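Local coordinates for RimK-related lysine biosynthesis protein (Thermococcus kodakarensis, PDB 5K2M) that probably works as an ATP-dependent, magnesium-requiring ligase of amino-acid biosynthesis, with a RimK-type ATP-grasp domain that holds ADP and two magnesium ions, at residues A80-F85 with K122-S127; P97-A102 with I158-E163; A227-E232 with V239-P244. One frame throughout, in Å; residues are numbered along the deposited sequence.

In the fold
The three contacts surround one nucleotide site. Interaction 1 holds the phosphates with two lysines, interaction 2 reads the amino group of the adenine, and interaction 3 binds two magnesium ions, which bridge to both phosphates, and the alpha-phosphate directly through Asn240. Interactions 1 and 2, with centres about 11 Å apart, meet where Lys122 NZ lies 2.7 Å from Gln162 OE1, a probable hydrogen bond. Interaction 1 joins interaction 3 through a salt bridge of 3.0 Å from Lys83 NZ to Glu241 OE2. Between interactions 2 and 3, Gln162 NE2 stands 2.9 Å from Asn240 OD1, probably hydrogen-bonded. ADP thus lies between the two sheets of the ATP-grasp domain, touching all three contacts.

Interaction 1: A80-F85 with K122-S127; sequences AGDKLF and KPVFGS. With ADP (adenosine-5'-diphosphate), chain O; PO4 (phosphate ion), chain P.
Lys83 NZ is surrounded by four acceptors that share its three protons: O3B of the ADP beta-phosphate at 2.7 Å, one water beside Gly126 O at 2.9 Å, a second water at 2.8 Å that itself donates to Pro123 O, and OE2 of Glu241, its salt-bridge partner on the magnesium-binding strand. Two bends in the lysine chain, at chi2 (-63°) and again at chi4 (-65°), carry the amino group past the carbonyls of Pro123 and Val124, with CG against both oxygens. Lys122 CD touches Lys83 CE at 3.8 Å. Lys122 NZ bridges base and phosphate, donating to ADP O2A at 2.7 Å and to N7. The two lysines are therefore partners around an anion, and their charge should offset that of the diphosphate.

Behind the lysines the backbones are pinned together. Lys83 N gives a straight 2.8 Å bond to Val124 O, in the carbonyl plane and on a lone pair. Asp82 N-caps the helix that starts at Lys83: OD2 takes Phe85 N through its anti lone pair and Leu84 N more weakly. OD1 of the same carboxylate binds Tyr58 of the second subunit. Val124 presses CG2 against this carboxylate, only 3.0 Å from Asp82 OD2, which is tight packing.

The start of helix 83-90 thus rests on the loop that follows strand 119-122. Leu84 reaches Trp99 and Ala101 of strand 99-102, and Ala80 touches Val242 of strand 236-243.

Interaction 2: P97-A102 with I158-E163; sequences PEWKAA and IHYFQE. With ADP (adenosine-5'-diphosphate), chain O.
Strands 99-102 and 159-163 run antiparallel (162° between their directions) and 4.6 Å apart at closest, with Lys100-Phe161 and Ala102-His159 as hydrogen-bonded pairs and Trp99-Gln162 and Ala101-Tyr160 as non-hydrogen-bonded ones. Among the paired amides, Ala102 N reaches His159 O at 2.8 Å.

The last rung borrows a side chain. Glu163 N bonds Glu98 O, but Glu98 N is taken by the carboxylate of Glu163, OE2 lying 3.0 Å away. CG of Glu163 sits between its own backbone N and carbonyl carbon (chi1 66°), and from there the extended chain runs alongside Glu98. The amide meets OE2 from above the carboxylate plane, about 50° out of it, and Lys235 forms a salt bridge with the same oxygen.

Gln162 stretches out from the face it shares with Trp99, Tyr160 and Ala101. Its amide crosses the ring of Pro97, with NE2 3.4 Å from Pro97 CG, and NE2 also donates at 2.7 Å to a water that bonds Pro97 O in turn. Trp99 and Tyr160 approach loosely by CE3 and CE1, and the indole lies against helix 83-90. On the other face Phe161 and His159 pack on helix 138-150. Through its outer backbone edge, strand 99-102 pairs at Ala101 and Ala102 with a strand of the second subunit, so the sheet continues across that interface.

Two oxygens accept from the adenine amino group: ADP N6 donates 3.0 Å to Gln162 OE1 and 3.0 Å to Glu163 O. NE2 donates to Asn240 OD1 and Lys122 donates to OE1, which argues against a flipped amide. The pair of carbonyl oxygens is thus set to recognise an exocyclic amino group, consistent with selection of adenine.

Interaction 3: A227-E232 with V239-P244; sequences AIDIFE and VNEVNP. With MG (magnesium ion), chain R; MG (magnesium ion), chain Q; ADP (adenosine-5'-diphosphate), chain O.
Asp229 and Glu241 share a magnesium ion across a beta hairpin, strands 225-233 and 236-243, at the edge of the five-stranded antiparallel sheet of the ATP-grasp fold. Asp229 OD2 binds this magnesium at 2.0 Å and Glu241 OE1 at 2.3 Å; the two carboxylates stand nearly perpendicular (89°), and ADP O1A and O1B and a water also bind it. Glu241 chelates the second magnesium with both oxygens, OE2 at 1.9 Å and OE1 longer at 2.5 Å, so that OE1 bridges the two ions. Asn243 OD1 and ADP O3B bind there too.

Outside this shell, Arg173 holds Asp229 OD1 by a salt bridge, Arg187 bonds OD2, and Lys83 meets Glu241 OE2. Asn243 ND2 donates weakly to Glu241 OE1 and to Ala227 O.

A classic beta bulge sets the register: Asn240 and Glu241 both face Asp229, whose N bonds Glu241 O (2.9 Å) and whose O takes Asn240 N. At the bulge Asn240 points its side chain to the nucleotide, CG anti to the backbone N (chi1 169°), and ND2 donates almost straight to ADP O2A at 2.8 Å. On the face away from the carboxylates, Ile228 packs on Val239 and Val242. Asn240 CB lies over one face of the Phe231 ring, 3.7 Å from its centroid (CH-pi).

Interaction 1: A80-F85 with K122-S127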
loop_
_atom_site.group_PDB
_atom_site.type_symbol
_atom_site.label_atom_id
_atom_site.label_comp_id
_atom_site.label_asym_id
_atom_site.label_seq_id
_atom_site.Cartn_x
_atom_site.Cartn_y
_atom_site.Cartn_z
ATOM N N ALA A 80 27.289 -29.144 -18.571
ATOM C CA ALA A 80 28.161 -30.324 -18.508
ATOM C C ALA A 80 27.662 -31.359 -17.488
ATOM O O ALA A 80 27.733 -32.564 -17.736
ATOM C CB ALA A 80 29.598 -29.918 -18.197
ATOM N N GLY A 81 27.130 -30.889 -16.358
ATOM C CA GLY A 81 26.695 -31.784 -15.274
ATOM C C GLY A 81 25.398 -32.546 -15.510
ATOM O O GLY A 81 25.021 -33.387 -14.708
ATOM N N ASP A 82 24.700 -32.237 -16.594
ATOM C CA ASP A 82 23.456 -32.895 -16.924
ATOM C C ASP A 82 23.684 -33.790 -18.125
ATOM O O ASP A 82 24.112 -33.305 -19.172
ATOM C CB ASP A 82 22.378 -31.852 -17.248
ATOM C CG ASP A 82 21.026 -32.479 -17.431
ATOM O OD1 ASP A 82 20.336 -32.645 -16.414
ATOM O OD2 ASP A 82 20.687 -32.883 -18.566
ATOM N N LYS A 83 23.402 -35.085 -17.993
ATOM C CA LYS A 83 23.682 -36.014 -19.085
ATOM C C LYS A 83 23.015 -35.557 -20.374
ATOM O O LYS A 83 23.622 -35.605 -21.432
ATOM C CB LYS A 83 23.227 -37.441 -18.747
ATOM C CG LYS A 83 23.981 -38.118 -17.611
ATOM C CD LYS A 83 25.442 -38.307 -17.960
ATOM C CE LYS A 83 26.108 -39.362 -17.082
ATOM N NZ LYS A 83 26.165 -38.968 -15.645
ATOM N N LEU A 84 21.780 -35.076 -20.276
ATOM C CA LEU A 84 20.983 -34.779 -21.458
ATOM C C LEU A 84 21.399 -33.471 -22.098
ATOM O O LEU A 84 21.609 -33.424 -23.296
ATOM C CB LEU A 84 19.488 -34.774 -21.112
ATOM C CG LEU A 84 18.470 -34.612 -22.236
ATOM C CD1 LEU A 84 18.862 -35.386 -23.484
ATOM C CD2 LEU A 84 17.103 -35.084 -21.780
ATOM N N PHE A 85 21.520 -32.410 -21.309
ATOM C CA PHE A 85 22.007 -31.124 -21.838
ATOM C C PHE A 85 23.416 -31.297 -22.422
ATOM O O PHE A 85 23.729 -30.742 -23.485
ATOM C CB PHE A 85 22.018 -30.024 -20.766
ATOM C CG PHE A 85 20.701 -29.320 -20.573
ATOM C CD1 PHE A 85 19.623 -29.962 -19.965
ATOM C CD2 PHE A 85 20.551 -27.983 -20.957
ATOM C CE1 PHE A 85 18.414 -29.301 -19.757
ATOM C CE2 PHE A 85 19.343 -27.317 -20.769
ATOM C CZ PHE A 85 18.274 -27.979 -20.164
ATOM N N LYS A 122 20.259 -44.293 -17.096
ATOM C CA LYS A 122 21.024 -43.532 -16.121
ATOM C C LYS A 122 20.339 -42.213 -15.832
ATOM O O LYS A 122 19.682 -41.661 -16.716
ATOM C CB LYS A 122 22.455 -43.303 -16.613
ATOM C CG LYS A 122 22.550 -42.475 -17.865
ATOM C CD LYS A 122 23.989 -42.252 -18.283
ATOM C CE LYS A 122 24.596 -43.433 -19.009
ATOM N NZ LYS A 122 25.871 -43.061 -19.705
ATOM N N PRO A 123 20.462 -41.723 -14.585
ATOM C CA PRO A 123 19.842 -40.467 -14.212
ATOM C C PRO A 123 20.639 -39.302 -14.780
ATOM O O PRO A 123 21.857 -39.397 -14.999
ATOM C CB PRO A 123 19.898 -40.478 -12.682
ATOM C CG PRO A 123 21.119 -41.280 -12.374
ATOM C CD PRO A 123 21.275 -42.279 -13.487
ATOM N N VAL A 124 19.935 -38.213 -15.008
ATOM C CA VAL A 124 20.482 -37.097 -15.745
ATOM C C VAL A 124 21.527 -36.300 -14.927
ATOM O O VAL A 124 22.448 -35.705 -15.485
ATOM C CB VAL A 124 19.296 -36.253 -16.274
ATOM C CG1 VAL A 124 18.755 -35.292 -15.213
ATOM C CG2 VAL A 124 19.678 -35.550 -17.543
ATOM N N PHE A 125 21.435 -36.349 -13.599
ATOM C CA PHE A 125 22.269 -35.501 -12.748
ATOM C C PHE A 125 23.285 -36.275 -11.917
ATOM O O PHE A 125 24.008 -35.681 -11.112
ATOM C CB PHE A 125 21.387 -34.668 -11.816
ATOM C CG PHE A 125 20.609 -35.485 -10.844
ATOM C CD1 PHE A 125 19.356 -35.980 -11.186
ATOM C CD2 PHE A 125 21.130 -35.786 -9.602
ATOM C CE1 PHE A 125 18.642 -36.753 -10.304
ATOM C CE2 PHE A 125 20.411 -36.548 -8.703
ATOM C CZ PHE A 125 19.166 -37.034 -9.050
ATOM N N GLY A 126 23.356 -37.582 -12.104
ATOM C CA GLY A 126 24.210 -38.414 -11.274
ATOM C C GLY A 126 25.700 -38.350 -11.577
ATOM O O GLY A 126 26.127 -37.696 -12.522
ATOM N N SER A 127 26.466 -39.032 -10.726
ATOM C CA SER A 127 27.903 -39.228 -10.866
ATOM C C SER A 127 28.308 -40.530 -10.150
ATOM O O SER A 127 27.480 -41.175 -9.491
ATOM C CB SER A 127 28.657 -38.034 -10.259
ATOM O OG SER A 127 30.044 -38.051 -10.580
HETATM P PB ADP O . 28.529 -41.228 -14.136
HETATM O O1B ADP O . 29.974 -41.642 -14.174
HETATM O O2B ADP O . 27.732 -41.860 -13.021
HETATM O O3B ADP O . 28.279 -39.742 -14.211
HETATM P PA ADP O . 28.588 -42.492 -16.740
HETATM O O1A ADP O . 30.005 -41.970 -16.880
HETATM O O2A ADP O . 27.706 -42.301 -17.932
HETATM O O3A ADP O . 27.849 -41.878 -15.454
HETATM O "O5'" ADP O . 28.627 -44.057 -16.397
HETATM C "C5'" ADP O . 29.526 -44.584 -15.447
HETATM C "C4'" ADP O . 30.299 -45.742 -16.056
HETATM O "O4'" ADP O . 29.384 -46.768 -16.458
HETATM C "C3'" ADP O . 31.120 -45.391 -17.287
HETATM O "O3'" ADP O . 32.442 -44.952 -16.940
HETATM C "C2'" ADP O . 31.126 -46.713 -18.031
HETATM O "O2'" ADP O . 32.124 -47.603 -17.533
HETATM C "C1'" ADP O . 29.786 -47.326 -17.703
HETATM N N9 ADP O . 28.799 -46.975 -18.734
HETATM C C8 ADP O . 27.979 -45.903 -18.726
HETATM N N7 ADP O . 27.209 -45.861 -19.828
HETATM C C5 ADP O . 27.556 -46.928 -20.571
HETATM C C6 ADP O . 27.125 -47.500 -21.846
HETATM N N6 ADP O . 26.158 -46.899 -22.572
HETATM N N1 ADP O . 27.732 -48.631 -22.255
HETATM C C2 ADP O . 28.695 -49.235 -21.544
HETATM N N3 ADP O . 29.140 -48.778 -20.374
HETATM C C4 ADP O . 28.610 -47.654 -19.849
HETATM P P PO4 P . 32.193 -39.550 -12.934
HETATM O O1 PO4 P . 32.443 -40.434 -14.133
HETATM O O2 PO4 P . 32.372 -40.314 -11.631
HETATM O O3 PO4 P . 33.188 -38.417 -12.984
HETATM O O4 PO4 P . 30.788 -39.029 -12.953
HETATM O O HOH W 1 25.459 -36.221 -14.887
HETATM O O HOH W 2 25.971 -34.028 -12.222
HETATM O O HOH W 3 24.141 -40.628 -14.772
#

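Interaction 2: P97-A102 with I158-E163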
loop_
_atom_site.group_PDB
_atom_site.type_symbol
_atom_site.label_atom_id
_atom_site.label_comp_id
_atom_site.label_asym_id
_atom_site.label_seq_id
_atom_site.Cartn_x
_atom_site.Cartn_y
_atom_site.Cartn_z
ATOM N N PRO A 97 27.653 -42.342 -27.961
ATOM C CA PRO A 97 26.779 -43.491 -28.097
ATOM C C PRO A 97 25.386 -43.060 -28.537
ATOM O O PRO A 97 24.951 -41.943 -28.240
ATOM C CB PRO A 97 26.722 -44.074 -26.684
ATOM C CG PRO A 97 27.911 -43.516 -25.980
ATOM C CD PRO A 97 28.093 -42.152 -26.573
ATOM N N GLU A 98 24.716 -43.938 -29.264
ATOM C CA GLU A 98 23.300 -43.774 -29.573
ATOM C C GLU A 98 22.529 -43.537 -28.295
ATOM O O GLU A 98 22.712 -44.270 -27.330
ATOM C CB GLU A 98 22.745 -45.030 -30.216
ATOM C CG GLU A 98 21.885 -44.746 -31.417
ATOM C CD GLU A 98 22.706 -44.801 -32.677
ATOM O OE1 GLU A 98 23.133 -43.720 -33.148
ATOM O OE2 GLU A 98 22.949 -45.934 -33.160
ATOM N N TRP A 99 21.648 -42.540 -28.305
ATOM C CA TRP A 99 20.899 -42.176 -27.118
ATOM C C TRP A 99 19.450 -41.870 -27.438
ATOM O O TRP A 99 19.081 -41.597 -28.582
ATOM C CB TRP A 99 21.539 -40.966 -26.431
ATOM C CG TRP A 99 21.492 -39.753 -27.275
ATOM C CD1 TRP A 99 22.355 -39.418 -28.278
ATOM C CD2 TRP A 99 20.513 -38.721 -27.220
ATOM N NE1 TRP A 99 21.971 -38.230 -28.856
ATOM C CE2 TRP A 99 20.842 -37.780 -28.222
ATOM C CE3 TRP A 99 19.380 -38.501 -26.425
ATOM C CZ2 TRP A 99 20.090 -36.629 -28.440
ATOM C CZ3 TRP A 99 18.633 -37.366 -26.643
ATOM C CH2 TRP A 99 18.995 -36.435 -27.641
ATOM N N LYS A 100 18.633 -41.895 -26.394
ATOM C CA LYS A 100 17.219 -41.609 -26.526
ATOM C C LYS A 100 16.725 -41.004 -25.210
ATOM O O LYS A 100 17.201 -41.377 -24.135
ATOM C CB LYS A 100 16.481 -42.899 -26.866
ATOM C CG LYS A 100 15.205 -42.710 -27.668
ATOM C CD LYS A 100 15.461 -42.460 -29.146
ATOM C CE LYS A 100 14.150 -42.111 -29.829
ATOM N NZ LYS A 100 14.318 -41.882 -31.285
ATOM N N ALA A 101 15.817 -40.038 -25.304
ATOM C CA ALA A 101 15.238 -39.424 -24.128
ATOM C C ALA A 101 13.713 -39.403 -24.218
ATOM O O ALA A 101 13.127 -39.102 -25.278
ATOM C CB ALA A 101 15.787 -38.013 -23.933
ATOM N N ALA A 102 13.083 -39.751 -23.104
ATOM C CA ALA A 102 11.631 -39.705 -22.970
ATOM C C ALA A 102 11.252 -38.901 -21.731
ATOM O O ALA A 102 12.063 -38.722 -20.804
ATOM C CB ALA A 102 11.061 -41.114 -22.895
ATOM N N ILE A 158 12.882 -37.614 -15.958
ATOM C CA ILE A 158 13.507 -37.382 -17.255
ATOM C C ILE A 158 14.277 -38.661 -17.583
ATOM O O ILE A 158 15.256 -39.010 -16.905
ATOM C CB ILE A 158 14.459 -36.173 -17.220
ATOM C CG1 ILE A 158 13.779 -34.969 -16.559
ATOM C CG2 ILE A 158 14.936 -35.828 -18.623
ATOM C CD1 ILE A 158 12.460 -34.551 -17.174
ATOM N N HIS A 159 13.829 -39.361 -18.617
ATOM C CA HIS A 159 14.333 -40.697 -18.921
ATOM C C HIS A 159 15.352 -40.675 -20.039
ATOM O O HIS A 159 14.997 -40.461 -21.200
ATOM C CB HIS A 159 13.179 -41.613 -19.281
ATOM C CG HIS A 159 12.191 -41.768 -18.178
ATOM N ND1 HIS A 159 12.419 -42.582 -17.090
ATOM C CD2 HIS A 159 10.993 -41.183 -17.968
ATOM C CE1 HIS A 159 11.392 -42.504 -16.265
ATOM N NE2 HIS A 159 10.508 -41.671 -16.781
ATOM N N TYR A 160 16.611 -40.917 -19.671
ATOM C CA TYR A 160 17.750 -40.843 -20.573
ATOM C C TYR A 160 18.387 -42.210 -20.681
ATOM O O TYR A 160 18.674 -42.867 -19.657
ATOM C CB TYR A 160 18.766 -39.832 -20.027
ATOM C CG TYR A 160 20.066 -39.745 -20.790
ATOM C CD1 TYR A 160 20.205 -38.902 -21.876
ATOM C CD2 TYR A 160 21.162 -40.514 -20.412
ATOM C CE1 TYR A 160 21.406 -38.814 -22.567
ATOM C CE2 TYR A 160 22.362 -40.444 -21.093
ATOM C CZ TYR A 160 22.488 -39.583 -22.157
ATOM O OH TYR A 160 23.690 -39.519 -22.820
ATOM N N PHE A 161 18.616 -42.634 -21.924
ATOM C CA PHE A 161 19.086 -43.984 -22.223
ATOM C C PHE A 161 20.170 -43.947 -23.298
ATOM O O PHE A 161 20.160 -43.083 -24.147
ATOM C CB PHE A 161 17.945 -44.833 -22.794
ATOM C CG PHE A 161 16.809 -45.072 -21.853
ATOM C CD1 PHE A 161 16.842 -46.129 -20.958
ATOM C CD2 PHE A 161 15.675 -44.280 -21.898
ATOM C CE1 PHE A 161 15.772 -46.384 -20.115
ATOM C CE2 PHE A 161 14.607 -44.525 -21.047
ATOM C CZ PHE A 161 14.657 -45.578 -20.157
ATOM N N GLN A 162 21.086 -44.904 -23.249
ATOM C CA GLN A 162 22.043 -45.137 -24.324
ATOM C C GLN A 162 21.995 -46.592 -24.748
ATOM O O GLN A 162 21.557 -47.444 -23.988
ATOM C CB GLN A 162 23.466 -44.845 -23.856
ATOM C CG GLN A 162 23.778 -43.385 -23.602
ATOM C CD GLN A 162 25.182 -43.205 -23.046
ATOM O OE1 GLN A 162 25.608 -43.963 -22.193
ATOM N NE2 GLN A 162 25.896 -42.200 -23.526
ATOM N N GLU A 163 22.435 -46.869 -25.967
ATOM C CA GLU A 163 22.803 -48.230 -26.353
ATOM C C GLU A 163 23.866 -48.751 -25.392
ATOM O O GLU A 163 24.731 -47.990 -24.959
ATOM C CB GLU A 163 23.365 -48.260 -27.782
ATOM C CG GLU A 163 24.689 -47.527 -27.949
ATOM C CD GLU A 163 25.207 -47.526 -29.378
ATOM O OE1 GLU A 163 24.862 -48.434 -30.150
ATOM O OE2 GLU A 163 25.954 -46.599 -29.740
HETATM P PB ADP O . 28.529 -41.228 -14.136
HETATM O O1B ADP O . 29.974 -41.642 -14.174
HETATM O O2B ADP O . 27.732 -41.860 -13.021
HETATM O O3B ADP O . 28.279 -39.742 -14.211
HETATM P PA ADP O . 28.588 -42.492 -16.740
HETATM O O1A ADP O . 30.005 -41.970 -16.880
HETATM O O2A ADP O . 27.706 -42.301 -17.932
HETATM O O3A ADP O . 27.849 -41.878 -15.454
HETATM O "O5'" ADP O . 28.627 -44.057 -16.397
HETATM C "C5'" ADP O . 29.526 -44.584 -15.447
HETATM C "C4'" ADP O . 30.299 -45.742 -16.056
HETATM O "O4'" ADP O . 29.384 -46.768 -16.458
HETATM C "C3'" ADP O . 31.120 -45.391 -17.287
HETATM O "O3'" ADP O . 32.442 -44.952 -16.940
HETATM C "C2'" ADP O . 31.126 -46.713 -18.031
HETATM O "O2'" ADP O . 32.124 -47.603 -17.533
HETATM C "C1'" ADP O . 29.786 -47.326 -17.703
HETATM N N9 ADP O . 28.799 -46.975 -18.734
HETATM C C8 ADP O . 27.979 -45.903 -18.726
HETATM N N7 ADP O . 27.209 -45.861 -19.828
HETATM C C5 ADP O . 27.556 -46.928 -20.571
HETATM C C6 ADP O . 27.125 -47.500 -21.846
HETATM N N6 ADP O . 26.158 -46.899 -22.572
HETATM N N1 ADP O . 27.732 -48.631 -22.255
HETATM C C2 ADP O . 28.695 -49.235 -21.544
HETATM N N3 ADP O . 29.140 -48.778 -20.374
HETATM C C4 ADP O . 28.610 -47.654 -19.849
HETATM O O HOH W 4 25.164 -40.713 -25.720
#

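Interaction 3: A227-E232 with V239-P244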
loop_
_atom_site.group_PDB
_atom_site.type_symbol
_atom_site.label_atom_id
_atom_site.label_comp_id
_atom_site.label_asym_id
_atom_site.label_seq_id
_atom_site.Cartn_x
_atom_site.Cartn_y
_atom_site.Cartn_z
ATOM N N ALA A 227 36.555 -33.073 -16.929
ATOM C CA ALA A 227 36.927 -34.477 -17.008
ATOM C C ALA A 227 35.962 -35.139 -17.959
ATOM O O ALA A 227 34.759 -35.112 -17.748
ATOM C CB ALA A 227 36.865 -35.141 -15.649
ATOM N N ILE A 228 36.507 -35.739 -19.000
ATOM C CA ILE A 228 35.724 -36.296 -20.073
ATOM C C ILE A 228 35.809 -37.819 -20.005
ATOM O O ILE A 228 36.878 -38.360 -19.727
ATOM C CB ILE A 228 36.252 -35.772 -21.418
ATOM C CG1 ILE A 228 36.246 -34.236 -21.392
ATOM C CG2 ILE A 228 35.405 -36.315 -22.572
ATOM C CD1 ILE A 228 37.123 -33.589 -22.425
ATOM N N ASP A 229 34.672 -38.489 -20.217
ATOM C CA ASP A 229 34.596 -39.960 -20.263
ATOM C C ASP A 229 34.423 -40.459 -21.698
ATOM O O ASP A 229 33.461 -40.088 -22.366
ATOM C CB ASP A 229 33.398 -40.475 -19.474
ATOM C CG ASP A 229 33.473 -40.155 -17.991
ATOM O OD1 ASP A 229 34.209 -39.232 -17.592
ATOM O OD2 ASP A 229 32.759 -40.835 -17.221
ATOM N N ILE A 230 35.323 -41.334 -22.143
ATOM C CA ILE A 230 35.323 -41.832 -23.517
ATOM C C ILE A 230 35.225 -43.368 -23.525
ATOM O O ILE A 230 35.789 -44.027 -22.654
ATOM C CB ILE A 230 36.591 -41.339 -24.261
ATOM C CG1 ILE A 230 36.520 -39.821 -24.469
ATOM C CG2 ILE A 230 36.759 -42.036 -25.602
ATOM C CD1 ILE A 230 37.840 -39.170 -24.847
ATOM N N PHE A 231 34.486 -43.923 -24.489
ATOM C CA PHE A 231 34.381 -45.374 -24.665
ATOM C C PHE A 231 35.047 -45.831 -25.953
ATOM O O PHE A 231 34.865 -45.215 -27.004
ATOM C CB PHE A 231 32.925 -45.833 -24.774
ATOM C CG PHE A 231 32.057 -45.511 -23.584
ATOM C CD1 PHE A 231 32.589 -45.151 -22.358
ATOM C CD2 PHE A 231 30.672 -45.612 -23.706
ATOM C CE1 PHE A 231 31.769 -44.889 -21.286
ATOM C CE2 PHE A 231 29.842 -45.347 -22.635
ATOM C CZ PHE A 231 30.393 -44.983 -21.418
ATOM N N GLU A 232 35.793 -46.928 -25.869
ATOM C CA GLU A 232 36.233 -47.654 -27.059
ATOM C C GLU A 232 35.131 -48.627 -27.449
ATOM O O GLU A 232 34.588 -49.320 -26.591
ATOM C CB GLU A 232 37.531 -48.424 -26.792
ATOM C CG GLU A 232 38.708 -47.528 -26.424
ATOM C CD GLU A 232 39.785 -48.254 -25.647
ATOM O OE1 GLU A 232 39.559 -48.583 -24.459
ATOM O OE2 GLU A 232 40.865 -48.489 -26.222
ATOM N N VAL A 239 32.304 -40.280 -27.158
ATOM C CA VAL A 239 32.277 -39.462 -25.958
ATOM C C VAL A 239 30.981 -39.758 -25.223
ATOM O O VAL A 239 29.911 -39.675 -25.800
ATOM C CB VAL A 239 32.367 -37.965 -26.278
ATOM C CG1 VAL A 239 32.324 -37.151 -24.989
ATOM C CG2 VAL A 239 33.643 -37.677 -27.055
ATOM N N ASN A 240 31.090 -40.114 -23.951
ATOM C CA ASN A 240 29.938 -40.531 -23.176
ATOM C C ASN A 240 29.390 -39.364 -22.369
ATOM O O ASN A 240 28.199 -39.039 -22.431
ATOM C CB ASN A 240 30.311 -41.682 -22.243
ATOM C CG ASN A 240 29.220 -41.978 -21.232
ATOM O OD1 ASN A 240 28.053 -42.099 -21.593
ATOM N ND2 ASN A 240 29.589 -42.081 -19.960
ATOM N N GLU A 241 30.289 -38.726 -21.636
ATOM C CA GLU A 241 29.927 -37.773 -20.622
ATOM C C GLU A 241 31.059 -36.784 -20.397
ATOM O O GLU A 241 32.208 -37.096 -20.673
ATOM C CB GLU A 241 29.719 -38.567 -19.344
ATOM C CG GLU A 241 29.141 -37.761 -18.235
ATOM C CD GLU A 241 29.538 -38.241 -16.870
ATOM O OE1 GLU A 241 30.470 -39.061 -16.697
ATOM O OE2 GLU A 241 28.908 -37.730 -15.948
ATOM N N VAL A 242 30.727 -35.606 -19.881
ATOM C CA VAL A 242 31.716 -34.651 -19.372
ATOM C C VAL A 242 31.340 -34.320 -17.919
ATOM O O VAL A 242 30.180 -34.445 -17.549
ATOM C CB VAL A 242 31.789 -33.384 -20.253
ATOM C CG1 VAL A 242 32.229 -33.747 -21.672
ATOM C CG2 VAL A 242 30.451 -32.664 -20.305
ATOM N N ASN A 243 32.316 -33.919 -17.104
ATOM C CA ASN A 243 32.110 -33.713 -15.663
ATOM C C ASN A 243 32.745 -32.406 -15.201
ATOM O O ASN A 243 33.953 -32.249 -15.332
ATOM C CB ASN A 243 32.744 -34.853 -14.890
ATOM C CG ASN A 243 32.069 -36.178 -15.143
ATOM O OD1 ASN A 243 31.033 -36.487 -14.537
ATOM N ND2 ASN A 243 32.663 -36.993 -16.023
ATOM N N PRO A 244 31.944 -31.466 -14.664
ATOM C CA PRO A 244 32.451 -30.146 -14.271
ATOM C C PRO A 244 33.013 -29.982 -12.848
ATOM O O PRO A 244 33.428 -28.878 -12.499
ATOM C CB PRO A 244 31.230 -29.253 -14.459
ATOM C CG PRO A 244 30.085 -30.139 -14.125
ATOM C CD PRO A 244 30.474 -31.533 -14.555
HETATM MG MG MG R . 29.928 -38.167 -14.370
HETATM MG MG MG Q . 31.384 -40.981 -15.753
HETATM P PB ADP O . 28.529 -41.228 -14.136
HETATM O O1B ADP O . 29.974 -41.642 -14.174
HETATM O O2B ADP O . 27.732 -41.860 -13.021
HETATM O O3B ADP O . 28.279 -39.742 -14.211
HETATM P PA ADP O . 28.588 -42.492 -16.740
HETATM O O1A ADP O . 30.005 -41.970 -16.880
HETATM O O2A ADP O . 27.706 -42.301 -17.932
HETATM O O3A ADP O . 27.849 -41.878 -15.454
HETATM O "O5'" ADP O . 28.627 -44.057 -16.397
HETATM C "C5'" ADP O . 29.526 -44.584 -15.447
HETATM C "C4'" ADP O . 30.299 -45.742 -16.056
HETATM O "O4'" ADP O . 29.384 -46.768 -16.458
HETATM C "C3'" ADP O . 31.120 -45.391 -17.287
HETATM O "O3'" ADP O . 32.442 -44.952 -16.940
HETATM C "C2'" ADP O . 31.126 -46.713 -18.031
HETATM O "O2'" ADP O . 32.124 -47.603 -17.533
HETATM C "C1'" ADP O . 29.786 -47.326 -17.703
HETATM N N9 ADP O . 28.799 -46.975 -18.734
HETATM C C8 ADP O . 27.979 -45.903 -18.726
HETATM N N7 ADP O . 27.209 -45.861 -19.828
HETATM C C5 ADP O . 27.556 -46.928 -20.571
HETATM C C6 ADP O . 27.125 -47.500 -21.846
HETATM N N6 ADP O . 26.158 -46.899 -22.572
HETATM N N1 ADP O . 27.732 -48.631 -22.255
HETATM C C2 ADP O . 28.695 -49.235 -21.544
HETATM N N3 ADP O . 29.140 -48.778 -20.374
HETATM C C4 ADP O . 28.610 -47.654 -19.849
HETATM O O HOH W 5 32.483 -42.800 -15.417
HETATM O O HOH W 6 28.470 -36.812 -13.415
#